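Local coordinates for Lin2004 protein (Listeria innocua, PDB 2HUJ) that is of unknown function but represents a novel bacterial protein family whose members adopt a four-helical bundle fold, at residues A[25-30]-A[132-137]; A[42-47]-A[110-115]; A[76-79]-A[85-88]. All coordinates share one frame; numbering follows the deposited sequence. Where two conformers were deposited one is given.

Contact 1. Residues A[25-30]-A[132-137]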
ATOM      1  N   ARG A  25      -1.816   9.407  -4.991  1.00 25.63           N
ATOM      2  CA  ARG A  25      -0.897   8.305  -4.837  1.00 25.25           C
ATOM      3  C   ARG A  25      -1.186   7.444  -3.602  1.00 24.66           C
ATOM      4  O   ARG A  25      -0.965   6.237  -3.611  1.00 28.19           O
ATOM      5  CB  ARG A  25       0.534   8.822  -4.822  1.00 26.30           C
ATOM      6  CG  ARG A  25       0.896   9.446  -6.121  1.00 31.51           C
ATOM      7  CD  ARG A  25       2.267   9.952  -6.130  1.00 34.44           C
ATOM      8  NE  ARG A  25       2.565  10.472  -7.457  1.00 34.87           N
ATOM      9  CZ  ARG A  25       3.778  10.823  -7.882  1.00 39.44           C
ATOM     10  NH1 ARG A  25       4.864  10.663  -7.128  1.00 30.80           N
ATOM     11  NH2 ARG A  25       3.904  11.318  -9.105  1.00 36.42           N
ATOM     12  N   THR A  26      -1.736   8.066  -2.568  1.00 24.08           N
ATOM     13  CA  THR A  26      -2.202   7.342  -1.367  1.00 25.92           C
ATOM     14  C   THR A  26      -3.368   6.438  -1.728  1.00 24.67           C
ATOM     15  O   THR A  26      -3.389   5.292  -1.334  1.00 26.65           O
ATOM     16  CB  THR A  26      -2.641   8.337  -0.253  1.00 24.68           C
ATOM     17  OG1 THR A  26      -1.540   9.206   0.063  1.00 25.87           O
ATOM     18  CG2 THR A  26      -3.079   7.593   1.019  1.00 26.16           C
ATOM     19  N   GLU A  27      -4.312   6.945  -2.517  1.00 25.31           N
ATOM     20  CA  GLU A  27      -5.478   6.151  -2.955  1.00 26.12           C
ATOM     21  C   GLU A  27      -5.024   4.975  -3.821  1.00 23.78           C
ATOM     22  O   GLU A  27      -5.489   3.824  -3.696  1.00 26.23           O
ATOM     23  CB  GLU A  27      -6.482   7.041  -3.699  1.00 26.41           C
ATOM     24  CG  GLU A  27      -7.171   8.003  -2.712  1.00 28.67           C
ATOM     25  CD  GLU A  27      -7.944   9.137  -3.347  1.00 37.55           C
ATOM     26  OE1 GLU A  27      -7.865   9.319  -4.582  1.00 41.92           O
ATOM     27  OE2 GLU A  27      -8.627   9.838  -2.555  1.00 45.62           O
ATOM     28  N   GLN A  28      -4.075   5.252  -4.694  1.00 25.51           N
ATOM     29  CA  GLN A  28      -3.561   4.225  -5.573  1.00 27.33           C
ATOM     30  C   GLN A  28      -2.892   3.119  -4.755  1.00 25.96           C
ATOM     31  O   GLN A  28      -3.080   1.927  -5.024  1.00 26.12           O
ATOM     32  CB  GLN A  28      -2.573   4.853  -6.552  1.00 28.28           C
ATOM     33  CG  GLN A  28      -1.902   3.871  -7.448  1.00 31.73           C
ATOM     34  CD  GLN A  28      -2.576   3.823  -8.772  1.00 49.55           C
ATOM     35  OE1 GLN A  28      -2.096   4.408  -9.727  1.00 59.82           O
ATOM     36  NE2 GLN A  28      -3.725   3.183  -8.829  1.00 51.52           N
ATOM     37  N   LEU A  29      -2.109   3.506  -3.753  1.00 25.34           N
ATOM     38  CA  LEU A  29      -1.438   2.522  -2.901  1.00 24.75           C
ATOM     39  C   LEU A  29      -2.417   1.713  -2.035  1.00 26.02           C
ATOM     40  O   LEU A  29      -2.224   0.502  -1.850  1.00 25.80           O
ATOM     41  CB  LEU A  29      -0.379   3.198  -2.047  1.00 24.20           C
ATOM     42  CG  LEU A  29       0.561   2.255  -1.279  1.00 24.44           C
ATOM     43  CD1 LEU A  29       1.261   1.232  -2.197  1.00 28.99           C
ATOM     44  CD2 LEU A  29       1.597   3.046  -0.502  1.00 27.30           C
ATOM     45  N   LEU A  30      -3.445   2.380  -1.510  1.00 25.92           N
ATOM     46  CA  LEU A  30      -4.558   1.684  -0.837  1.00 26.42           C
ATOM     47  C   LEU A  30      -5.222   0.657  -1.728  1.00 26.48           C
ATOM     48  O   LEU A  30      -5.510  -0.468  -1.321  1.00 24.73           O
ATOM     49  CB  LEU A  30      -5.592   2.653  -0.337  1.00 25.47           C
ATOM     50  CG  LEU A  30      -5.280   3.366   0.981  1.00 26.28           C
ATOM     51  CD1 LEU A  30      -6.123   4.603   1.079  1.00 29.94           C
ATOM     52  CD2 LEU A  30      -5.582   2.393   2.137  1.00 26.41           C
ATOM     53  N   PHE A 132      -6.632  12.616   6.383  1.00 30.26           N
ATOM     54  CA  PHE A 132      -5.997  13.877   6.783  1.00 29.35           C
ATOM     55  C   PHE A 132      -5.927  14.847   5.610  1.00 28.54           C
ATOM     56  O   PHE A 132      -6.253  16.036   5.720  1.00 29.75           O
ATOM     57  CB  PHE A 132      -4.586  13.589   7.289  1.00 30.12           C
ATOM     58  CG  PHE A 132      -3.786  14.823   7.646  1.00 28.60           C
ATOM     59  CD1 PHE A 132      -3.041  15.492   6.686  1.00 34.55           C
ATOM     60  CD2 PHE A 132      -3.763  15.296   8.953  1.00 36.59           C
ATOM     61  CE1 PHE A 132      -2.310  16.625   7.014  1.00 33.26           C
ATOM     62  CE2 PHE A 132      -3.024  16.421   9.289  1.00 30.32           C
ATOM     63  CZ  PHE A 132      -2.310  17.089   8.325  1.00 36.70           C
ATOM     64  N   LEU A 133      -5.477  14.334   4.478  1.00 26.25           N
ATOM     65  CA  LEU A 133      -5.346  15.114   3.232  1.00 28.36           C
ATOM     66  C   LEU A 133      -6.680  15.551   2.645  1.00 30.23           C
ATOM     67  O   LEU A 133      -6.825  16.711   2.178  1.00 29.19           O
ATOM     68  CB  LEU A 133      -4.546  14.283   2.228  1.00 27.65           C
ATOM     69  CG  LEU A 133      -3.064  14.097   2.554  1.00 30.62           C
ATOM     70  CD1 LEU A 133      -2.444  13.185   1.503  1.00 29.85           C
ATOM     71  CD2 LEU A 133      -2.317  15.436   2.621  1.00 29.46           C
ATOM     72  N   LYS A 134      -7.677  14.671   2.692  1.00 31.65           N
ATOM     73  CA  LYS A 134      -9.029  15.070   2.246  1.00 36.68           C
ATOM     74  C   LYS A 134      -9.574  16.207   3.113  1.00 36.62           C
ATOM     75  O   LYS A 134     -10.188  17.156   2.593  1.00 36.59           O
ATOM     76  CB  LYS A 134      -9.991  13.883   2.251  1.00 36.60           C
ATOM     77  CG  LYS A 134      -9.789  12.960   1.074  1.00 40.80           C
ATOM     78  CD  LYS A 134     -10.859  11.873   0.980  1.00 44.23           C
ATOM     79  CE  LYS A 134     -10.849  11.210  -0.411  1.00 56.78           C
ATOM     80  NZ  LYS A 134     -11.249   9.760  -0.392  1.00 64.43           N
ATOM     81  N   ARG A 135      -9.341  16.135   4.418  1.00 39.50           N
ATOM     82  CA  ARG A 135      -9.744  17.211   5.330  1.00 44.03           C
ATOM     83  C   ARG A 135      -9.045  18.520   5.004  1.00 46.62           C
ATOM     84  O   ARG A 135      -9.690  19.575   4.973  1.00 46.35           O
ATOM     85  CB  ARG A 135      -9.481  16.856   6.788  1.00 43.14           C
ATOM     86  CG  ARG A 135     -10.633  16.135   7.459  1.00 50.05           C
ATOM     87  CD  ARG A 135     -10.457  15.940   8.985  1.00 51.23           C
ATOM     88  NE  ARG A 135      -9.419  16.791   9.591  1.00 59.48           N
ATOM     89  CZ  ARG A 135      -8.188  16.386   9.940  1.00 64.64           C
ATOM     90  NH1 ARG A 135      -7.787  15.121   9.756  1.00 68.10           N
ATOM     91  NH2 ARG A 135      -7.339  17.259  10.481  1.00 63.02           N
ATOM     92  N   LYS A 136      -7.736  18.452   4.772  1.00 48.40           N
ATOM     93  CA  LYS A 136      -6.949  19.627   4.397  1.00 51.30           C
ATOM     94  C   LYS A 136      -7.415  20.189   3.055  1.00 54.60           C
ATOM     95  O   LYS A 136      -7.464  21.406   2.876  1.00 55.65           O
ATOM     96  CB  LYS A 136      -5.446  19.298   4.352  1.00 50.95           C
ATOM     97  CG  LYS A 136      -4.734  19.444   5.687  1.00 51.25           C
ATOM     98  N   GLU A 137      -7.766  19.299   2.127  1.00 57.79           N
ATOM     99  CA  GLU A 137      -8.350  19.684   0.837  1.00 60.47           C
ATOM    100  C   GLU A 137      -9.642  20.458   1.050  1.00 63.07           C
ATOM    101  O   GLU A 137      -9.811  21.563   0.533  1.00 64.12           O
ATOM    102  CB  GLU A 137      -8.646  18.442  -0.030  1.00 60.13           C
ATOM    103  CG  GLU A 137      -9.658  18.693  -1.163  1.00 61.92           C
ATOM    104  CD  GLU A 137     -10.165  17.432  -1.855  1.00 62.34           C
ATOM    105  OE1 GLU A 137      -9.992  16.312  -1.336  1.00 54.81           O
ATOM    106  OE2 GLU A 137     -10.770  17.577  -2.938  1.00 71.68           O
TER
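The carboxylate of Glu27 meets Lys134 through OE2 alone: the lysine end lies beyond that oxygen, with CE close to the carboxylate plane and NZ tilted out of it, and neither atom is stacked over a face. This charged pair sits at the surface of a four-helix bundle, where helix 16-45 and the antiparallel helix 112-137 face each other, while Thr26 and Leu133 meet inside. The backbones are well separated here: the nearest CA atoms, those of Thr26 and Leu133, are 9.6 Å apart.

At this spacing the polar link is made by two long side chains. Glu27 contributes a chain extended beyond CG, and its last torsion (chi3 -8°) nearly eclipses OE1 with CB, which sends OE2 outward to the lysine. Lys134 is mostly stretched too, but it bends at its final torsion (chi4 148°), and its chain crosses that of the glutamate at a slant. The result is a salt bridge whose hydrogen bond, from Lys134 NZ to Glu27 OE2, is weak at 3.4 Å. Glu27 OE2 lies beside the CE-NZ bond, equally far, 3.4 Å, from Lys134 CE, which fits the weakness of the bond.

Below this charged pair the contact turns inward. Leu133 is directed at Thr26 and is buried, packing also on Leu22 and Leu23 of helix 16-45, while Phe70 of helix 52-81 and Val129 border Thr26. The threonine hydroxyl has its polar partner within its own helix, bonding to Leu22 O. Across the contact, Thr26 OG1 only comes to 4.3 Å from Leu133 CD1.

Contact 2. Residues A[42-47]-A[110-115]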
ATOM      1  N   SER A  42      -8.580 -15.131  -2.846  1.00 27.51           N
ATOM      2  CA  SER A  42      -8.989 -15.981  -3.954  1.00 27.30           C
ATOM      3  C   SER A  42      -8.138 -17.243  -4.053  1.00 26.99           C
ATOM      4  O   SER A  42      -8.648 -18.327  -4.298  1.00 30.29           O
ATOM      5  CB  SER A  42      -8.992 -15.225  -5.284  1.00 28.62           C
ATOM      6  OG  SER A  42      -7.679 -15.025  -5.801  1.00 39.60           O
ATOM      7  N   ASN A  43      -6.837 -17.117  -3.870  1.00 25.53           N
ATOM      8  CA  ASN A  43      -5.973 -18.305  -3.908  1.00 27.61           C
ATOM      9  C   ASN A  43      -6.176 -19.211  -2.694  1.00 29.54           C
ATOM     10  O   ASN A  43      -5.979 -20.425  -2.763  1.00 28.68           O
ATOM     11  CB  ASN A  43      -4.503 -17.888  -4.046  1.00 26.73           C
ATOM     12  CG  ASN A  43      -4.124 -17.559  -5.464  1.00 33.43           C
ATOM     13  OD1 ASN A  43      -4.489 -18.279  -6.396  1.00 33.18           O
ATOM     14  ND2 ASN A  43      -3.362 -16.486  -5.643  1.00 27.00           N
ATOM     15  N   ARG A  44      -6.575 -18.604  -1.580  1.00 27.21           N
ATOM     16  CA  ARG A  44      -6.830 -19.342  -0.379  1.00 30.50           C
ATOM     17  C   ARG A  44      -8.074 -20.241  -0.559  1.00 31.97           C
ATOM     18  O   ARG A  44      -8.142 -21.362  -0.022  1.00 31.46           O
ATOM     19  CB  ARG A  44      -6.967 -18.380   0.805  0.50 31.14           C
ATOM     20  CG  ARG A  44      -6.905 -19.085   2.128  0.50 33.33           C
ATOM     21  CD  ARG A  44      -6.614 -18.135   3.260  0.50 29.28           C
ATOM     22  NE  ARG A  44      -6.638 -18.856   4.521  0.50 31.07           N
ATOM     23  CZ  ARG A  44      -5.638 -19.588   5.006  0.50 27.83           C
ATOM     24  NH1 ARG A  44      -4.484 -19.705   4.353  0.50 29.45           N
ATOM     25  NH2 ARG A  44      -5.800 -20.199   6.172  0.50 29.23           N
ATOM     26  N   GLU A  45      -9.030 -19.756  -1.348  1.00 32.38           N
ATOM     27  CA  GLU A  45     -10.239 -20.483  -1.721  1.00 33.56           C
ATOM     28  C   GLU A  45      -9.948 -21.574  -2.736  1.00 33.90           C
ATOM     29  O   GLU A  45     -10.470 -22.678  -2.630  1.00 33.99           O
ATOM     30  CB  GLU A  45     -11.264 -19.518  -2.322  1.00 33.08           C
ATOM     31  CG  GLU A  45     -12.645 -20.141  -2.594  1.00 40.68           C
ATOM     32  N   GLU A  46      -9.142 -21.249  -3.732  1.00 34.13           N
ATOM     33  CA  GLU A  46      -8.730 -22.202  -4.747  1.00 37.14           C
ATOM     34  C   GLU A  46      -7.403 -21.759  -5.335  1.00 32.97           C
ATOM     35  O   GLU A  46      -7.355 -20.749  -6.010  1.00 31.82           O
ATOM     36  CB  GLU A  46      -9.781 -22.277  -5.847  1.00 38.35           C
ATOM     37  CG  GLU A  46      -9.465 -23.317  -6.908  1.00 43.56           C
ATOM     38  CD  GLU A  46     -10.515 -23.382  -8.004  1.00 47.10           C
ATOM     39  OE1 GLU A  46     -11.676 -22.958  -7.765  1.00 62.01           O
ATOM     40  OE2 GLU A  46     -10.177 -23.861  -9.110  1.00 64.09           O
ATOM     41  N   GLU A  47      -6.324 -22.497  -5.065  1.00 31.93           N
ATOM     42  CA  GLU A  47      -5.007 -22.056  -5.478  1.00 33.36           C
ATOM     43  C   GLU A  47      -4.946 -22.083  -6.988  1.00 34.16           C
ATOM     44  O   GLU A  47      -5.333 -23.066  -7.597  1.00 30.81           O
ATOM     45  CB  GLU A  47      -3.910 -22.941  -4.896  1.00 35.56           C
ATOM     46  CG  GLU A  47      -2.471 -22.596  -5.414  1.00 40.76           C
ATOM     47  CD  GLU A  47      -1.966 -21.210  -4.960  1.00 51.90           C
ATOM     48  OE1 GLU A  47      -2.402 -20.745  -3.883  1.00 41.05           O
ATOM     49  OE2 GLU A  47      -1.131 -20.604  -5.680  1.00 48.96           O
ATOM     50  N   SER A 110      -0.166 -18.995   2.429  1.00 27.01           N
ATOM     51  CA  SER A 110       0.506 -18.018   3.268  1.00 27.35           C
ATOM     52  C   SER A 110      -0.262 -17.912   4.590  1.00 27.48           C
ATOM     53  O   SER A 110      -1.503 -18.027   4.617  1.00 27.75           O
ATOM     54  CB  SER A 110       0.610 -16.646   2.608  1.00 29.98           C
ATOM     55  OG  SER A 110       1.416 -16.716   1.452  1.00 35.08           O
ATOM     56  N   PHE A 111       0.486 -17.748   5.678  1.00 28.93           N
ATOM     57  CA  PHE A 111      -0.110 -17.771   7.006  1.00 27.52           C
ATOM     58  C   PHE A 111      -1.125 -16.631   7.118  1.00 26.11           C
ATOM     59  O   PHE A 111      -0.787 -15.469   6.866  1.00 26.76           O
ATOM     60  CB  PHE A 111       0.958 -17.655   8.095  1.00 32.26           C
ATOM     61  CG  PHE A 111       1.791 -18.906   8.292  1.00 37.28           C
ATOM     62  CD1 PHE A 111       1.236 -20.174   8.168  1.00 46.79           C
ATOM     63  CD2 PHE A 111       3.132 -18.806   8.645  1.00 50.71           C
ATOM     64  CE1 PHE A 111       2.006 -21.317   8.360  1.00 50.41           C
ATOM     65  CE2 PHE A 111       3.905 -19.951   8.839  1.00 52.15           C
ATOM     66  CZ  PHE A 111       3.331 -21.204   8.695  1.00 44.62           C
ATOM     67  N   TYR A 112      -2.365 -16.981   7.466  1.00 26.95           N
ATOM     68  CA  TYR A 112      -3.476 -16.049   7.380  1.00 25.51           C
ATOM     69  C   TYR A 112      -3.358 -14.829   8.324  1.00 25.78           C
ATOM     70  O   TYR A 112      -3.505 -13.690   7.871  1.00 24.83           O
ATOM     71  CB  TYR A 112      -4.787 -16.773   7.637  1.00 27.63           C
ATOM     72  CG  TYR A 112      -5.956 -15.849   7.544  1.00 26.39           C
ATOM     73  CD1 TYR A 112      -6.537 -15.561   6.320  1.00 29.44           C
ATOM     74  CD2 TYR A 112      -6.459 -15.225   8.673  1.00 29.96           C
ATOM     75  CE1 TYR A 112      -7.594 -14.705   6.228  1.00 27.32           C
ATOM     76  CE2 TYR A 112      -7.519 -14.360   8.590  1.00 32.80           C
ATOM     77  CZ  TYR A 112      -8.076 -14.107   7.370  1.00 31.47           C
ATOM     78  OH  TYR A 112      -9.143 -13.261   7.292  1.00 31.70           O
ATOM     79  N   LYS A 113      -3.123 -15.068   9.612  1.00 25.73           N
ATOM     80  CA  LYS A 113      -3.038 -13.945  10.556  1.00 28.25           C
ATOM     81  C   LYS A 113      -1.919 -12.979  10.198  1.00 26.10           C
ATOM     82  O   LYS A 113      -2.120 -11.757  10.230  1.00 27.12           O
ATOM     83  CB  LYS A 113      -2.952 -14.418  12.022  1.00 26.85           C
ATOM     84  CG  LYS A 113      -2.908 -13.277  13.058  1.00 26.10           C
ATOM     85  CD  LYS A 113      -2.896 -13.803  14.480  1.00 30.44           C
ATOM     86  CE  LYS A 113      -2.791 -12.675  15.515  1.00 35.76           C
ATOM     87  NZ  LYS A 113      -1.557 -11.850  15.268  1.00 27.24           N
ATOM     88  N   HIS A 114      -0.752 -13.496   9.816  1.00 24.61           N
ATOM     89  CA  HIS A 114       0.353 -12.626   9.405  1.00 26.16           C
ATOM     90  C   HIS A 114      -0.061 -11.753   8.212  1.00 26.71           C
ATOM     91  O   HIS A 114       0.143 -10.530   8.199  1.00 26.12           O
ATOM     92  CB  HIS A 114       1.609 -13.435   9.059  1.00 29.31           C
ATOM     93  CG  HIS A 114       2.267 -14.061  10.247  1.00 35.06           C
ATOM     94  ND1 HIS A 114       1.990 -13.676  11.547  1.00 45.63           N
ATOM     95  CD2 HIS A 114       3.178 -15.061  10.339  1.00 41.43           C
ATOM     96  CE1 HIS A 114       2.709 -14.404  12.384  1.00 46.73           C
ATOM     97  NE2 HIS A 114       3.436 -15.254  11.679  1.00 48.97           N
ATOM     98  N   PHE A 115      -0.689 -12.371   7.215  1.00 26.62           N
ATOM     99  CA  PHE A 115      -1.144 -11.623   6.034  1.00 25.82           C
ATOM    100  C   PHE A 115      -2.159 -10.548   6.413  1.00 25.45           C
ATOM    101  O   PHE A 115      -2.002  -9.381   6.068  1.00 26.91           O
ATOM    102  CB  PHE A 115      -1.709 -12.592   4.987  1.00 27.11           C
ATOM    103  CG  PHE A 115      -1.666 -12.053   3.581  1.00 24.07           C
ATOM    104  CD1 PHE A 115      -2.380 -10.894   3.244  1.00 26.50           C
ATOM    105  CD2 PHE A 115      -0.982 -12.710   2.585  1.00 27.12           C
ATOM    106  CE1 PHE A 115      -2.361 -10.369   1.956  1.00 29.47           C
ATOM    107  CE2 PHE A 115      -0.952 -12.172   1.284  1.00 26.03           C
ATOM    108  CZ  PHE A 115      -1.669 -11.041   0.961  1.00 25.75           C
TER
HETATM  109  O   HOH W   1      -2.898 -19.898   7.920  1.00 39.05           O
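A water molecule held between Tyr112 and Arg44 accepts a hydrogen bond from each: its oxygen is 3.0 Å from Tyr112 N, a sound bond. The one from Arg44 NH2 to the water oxygen is weak at 3.4 Å. The water sits at one end of the four-helix bundle, where helix 16-45 finishes and helix 112-137 starts, and it satisfies an amide in the first turn of the latter, just after the N-cap residue Phe111.

Arg44 reaches across with a chain stretched out as far as NE. CG is anti to the backbone N (chi1 -166°), which aims the chain at Tyr112, and the two side chains cross at about a right angle. Tyr112 CB lies 3.8 Å above one face of the Arg44 guanidinium, displaced from the middle of the group. The phenol ring is inclined by 39° to the guanidinium plane, so the two groups do not stack in parallel; Arg44 NE approaches Tyr112 CD1 to 3.8 Å.

The arginine's firmer polar partner is Gly108 O in the loop before helix 112-137, reached by NH1. Arg44 was modelled in two conformers, and this account holds for one of them. In it, Arg44 NH1 also comes within 3.4 Å of Ser110 O, but at a poor angle for a hydrogen bond; that carbonyl oxygen accepts instead from Tyr40 OH.

Contact 3. Residues A[76-79]-A[85-88]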
ATOM      1  N   PRO A  76       9.033  13.621   1.923  1.00 29.11           N
ATOM      2  CA  PRO A  76       9.156  15.082   2.082  1.00 28.50           C
ATOM      3  C   PRO A  76       7.954  15.697   2.821  1.00 28.50           C
ATOM      4  O   PRO A  76       8.119  16.572   3.682  1.00 28.48           O
ATOM      5  CB  PRO A  76       9.199  15.578   0.635  1.00 32.19           C
ATOM      6  CG  PRO A  76       9.694  14.414  -0.154  1.00 34.01           C
ATOM      7  CD  PRO A  76       9.227  13.194   0.526  1.00 29.85           C
ATOM      8  N   TRP A  77       6.751  15.229   2.506  1.00 27.34           N
ATOM      9  CA  TRP A  77       5.561  15.718   3.199  1.00 24.06           C
ATOM     10  C   TRP A  77       5.618  15.433   4.692  1.00 26.59           C
ATOM     11  O   TRP A  77       5.391  16.328   5.500  1.00 25.70           O
ATOM     12  CB  TRP A  77       4.296  15.107   2.597  1.00 25.48           C
ATOM     13  CG  TRP A  77       3.044  15.302   3.393  1.00 24.40           C
ATOM     14  CD1 TRP A  77       2.290  16.427   3.458  1.00 27.69           C
ATOM     15  CD2 TRP A  77       2.362  14.319   4.192  1.00 27.01           C
ATOM     16  NE1 TRP A  77       1.209  16.219   4.276  1.00 30.27           N
ATOM     17  CE2 TRP A  77       1.224  14.931   4.723  1.00 27.53           C
ATOM     18  CE3 TRP A  77       2.605  12.984   4.499  1.00 26.48           C
ATOM     19  CZ2 TRP A  77       0.326  14.250   5.546  1.00 28.36           C
ATOM     20  CZ3 TRP A  77       1.724  12.327   5.312  1.00 26.05           C
ATOM     21  CH2 TRP A  77       0.602  12.961   5.833  1.00 28.89           C
ATOM     22  N   VAL A  78       5.960  14.207   5.075  1.00 27.02           N
ATOM     23  CA  VAL A  78       5.834  13.844   6.492  1.00 29.66           C
ATOM     24  C   VAL A  78       6.855  14.618   7.319  1.00 32.80           C
ATOM     25  O   VAL A  78       6.584  14.949   8.488  1.00 33.37           O
ATOM     26  CB  VAL A  78       5.913  12.298   6.750  1.00 31.79           C
ATOM     27  CG1 VAL A  78       7.334  11.839   6.817  1.00 34.99           C
ATOM     28  CG2 VAL A  78       5.138  11.930   8.018  1.00 32.16           C
ATOM     29  N   ASN A  79       8.002  14.938   6.716  1.00 33.87           N
ATOM     30  CA  ASN A  79       9.071  15.598   7.437  1.00 36.15           C
ATOM     31  C   ASN A  79       8.908  17.124   7.415  1.00 39.67           C
ATOM     32  O   ASN A  79       9.458  17.814   8.269  1.00 41.11           O
ATOM     33  CB  ASN A  79      10.451  15.157   6.909  1.00 36.85           C
ATOM     34  CG  ASN A  79      10.775  13.702   7.235  1.00 34.71           C
ATOM     35  OD1 ASN A  79      10.423  13.187   8.301  1.00 41.49           O
ATOM     36  ND2 ASN A  79      11.438  13.019   6.315  1.00 43.17           N
ATOM     37  N   TYR A  85       1.341  12.315  14.958  1.00 30.24           N
ATOM     38  CA  TYR A  85       1.620  10.918  15.289  1.00 30.17           C
ATOM     39  C   TYR A  85       2.109  10.099  14.088  1.00 26.89           C
ATOM     40  O   TYR A  85       1.878   8.899  14.009  1.00 30.61           O
ATOM     41  CB  TYR A  85       0.387  10.216  15.894  1.00 29.82           C
ATOM     42  CG  TYR A  85      -0.270  10.960  17.033  1.00 36.97           C
ATOM     43  CD1 TYR A  85       0.371  11.097  18.271  1.00 37.29           C
ATOM     44  CD2 TYR A  85      -1.541  11.516  16.881  1.00 39.31           C
ATOM     45  CE1 TYR A  85      -0.229  11.773  19.329  1.00 32.17           C
ATOM     46  CE2 TYR A  85      -2.156  12.197  17.927  1.00 34.29           C
ATOM     47  CZ  TYR A  85      -1.504  12.330  19.144  1.00 37.00           C
ATOM     48  OH  TYR A  85      -2.114  12.994  20.185  1.00 35.20           O
ATOM     49  N   LEU A  86       2.805  10.737  13.156  1.00 30.02           N
ATOM     50  CA  LEU A  86       3.214  10.020  11.939  1.00 27.81           C
ATOM     51  C   LEU A  86       4.567  10.479  11.455  1.00 29.53           C
ATOM     52  O   LEU A  86       4.828  11.693  11.381  1.00 29.84           O
ATOM     53  CB  LEU A  86       2.222  10.225  10.818  1.00 27.71           C
ATOM     54  CG  LEU A  86       2.424   9.439   9.524  1.00 32.67           C
ATOM     55  CD1 LEU A  86       2.300   7.942   9.710  1.00 30.52           C
ATOM     56  CD2 LEU A  86       1.374   9.913   8.548  1.00 33.46           C
ATOM     57  N   GLY A  87       5.417   9.496  11.168  1.00 27.50           N
ATOM     58  CA  GLY A  87       6.749   9.758  10.650  1.00 27.12           C
ATOM     59  C   GLY A  87       7.188   8.841   9.525  1.00 26.51           C
ATOM     60  O   GLY A  87       6.433   8.024   8.997  1.00 27.95           O
ATOM     61  N   GLU A  88       8.467   8.968   9.180  1.00 26.57           N
ATOM     62  CA  GLU A  88       9.029   8.311   8.018  1.00 24.30           C
ATOM     63  C   GLU A  88       9.010   6.779   8.101  1.00 23.53           C
ATOM     64  O   GLU A  88       8.636   6.116   7.153  1.00 26.63           O
ATOM     65  CB  GLU A  88      10.481   8.782   7.844  1.00 25.24           C
ATOM     66  CG  GLU A  88      11.153   8.178   6.708  1.00 27.53           C
ATOM     67  CD  GLU A  88      12.424   8.895   6.245  1.00 26.48           C
ATOM     68  OE1 GLU A  88      12.654  10.083   6.576  1.00 27.41           O
ATOM     69  OE2 GLU A  88      13.190   8.211   5.553  1.00 29.87           O
TER
HETATM   70  O   HOH W   2       6.446  13.660  11.130  1.00 43.63           O
HETATM   71  O   HOH W   3       9.993  11.222  10.264  1.00 24.21           O
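Trp77 and Leu86 meet at about a right angle, the leucine bringing its CD2 methyl obliquely to the six-membered part of the indole, 4.1 Å from Trp77 CZ3. Next along the helix, Val78 points toward residues 85-88. Its CG2 branch, set anti to the backbone N, enters between Leu86 and Gly87, lying 3.4 Å from Leu86 O, 4.0 Å from Leu86 CG and 3.8 Å from Gly87 CA; its CG1 branch faces the peptide leading into Glu88. A water stands 2.9 Å from Val78 O and 2.6 Å from Leu86 O.

The two segments close a helical-hairpin turn of the four-helix bundle, where helix 52-81 is ending and Gly87 N-caps helix 88-104. Leu91 of helix 88-104 touches both Val78 and Leu86, and Val129 of helix 112-137 touches Trp77 and Leu86.

Asn79 and Glu88 cross obliquely, with amide and carboxylate planes 49° apart. Asn79 ND2 donates a nearly straight bond (165°) of 3.2 Å to Glu88 OE1, in its own amide plane but on the oxygen's anti side, 33° out of the carboxylate plane. Glu88 OE2 forms a salt bridge with Arg92. Another water donates to Asn79 OD1 and accepts from Glu88 N at 2.9 Å.

Overall arrangement
Contacts 1 and 2 join the same antiparallel pair, helix 16-45 and helix 112-137, at places about 28 Å apart between centres and on opposite sides of the chain's centre. Contact 3 lies close to the 132-137 side of contact 1, about 14 Å from it between centres, and the two touch: Phe132 CD1 packs 3.8 Å from Trp77 CZ2, so the hairpin turn after helix 52-81 is linked to the end of helix 112-137. From contact 2 it is about 32 Å away between centres. Along the chain the contacts nest, 3 inside the loop closed by 2, and 2 inside that closed by 1. With no function established, none can be tied to an active site.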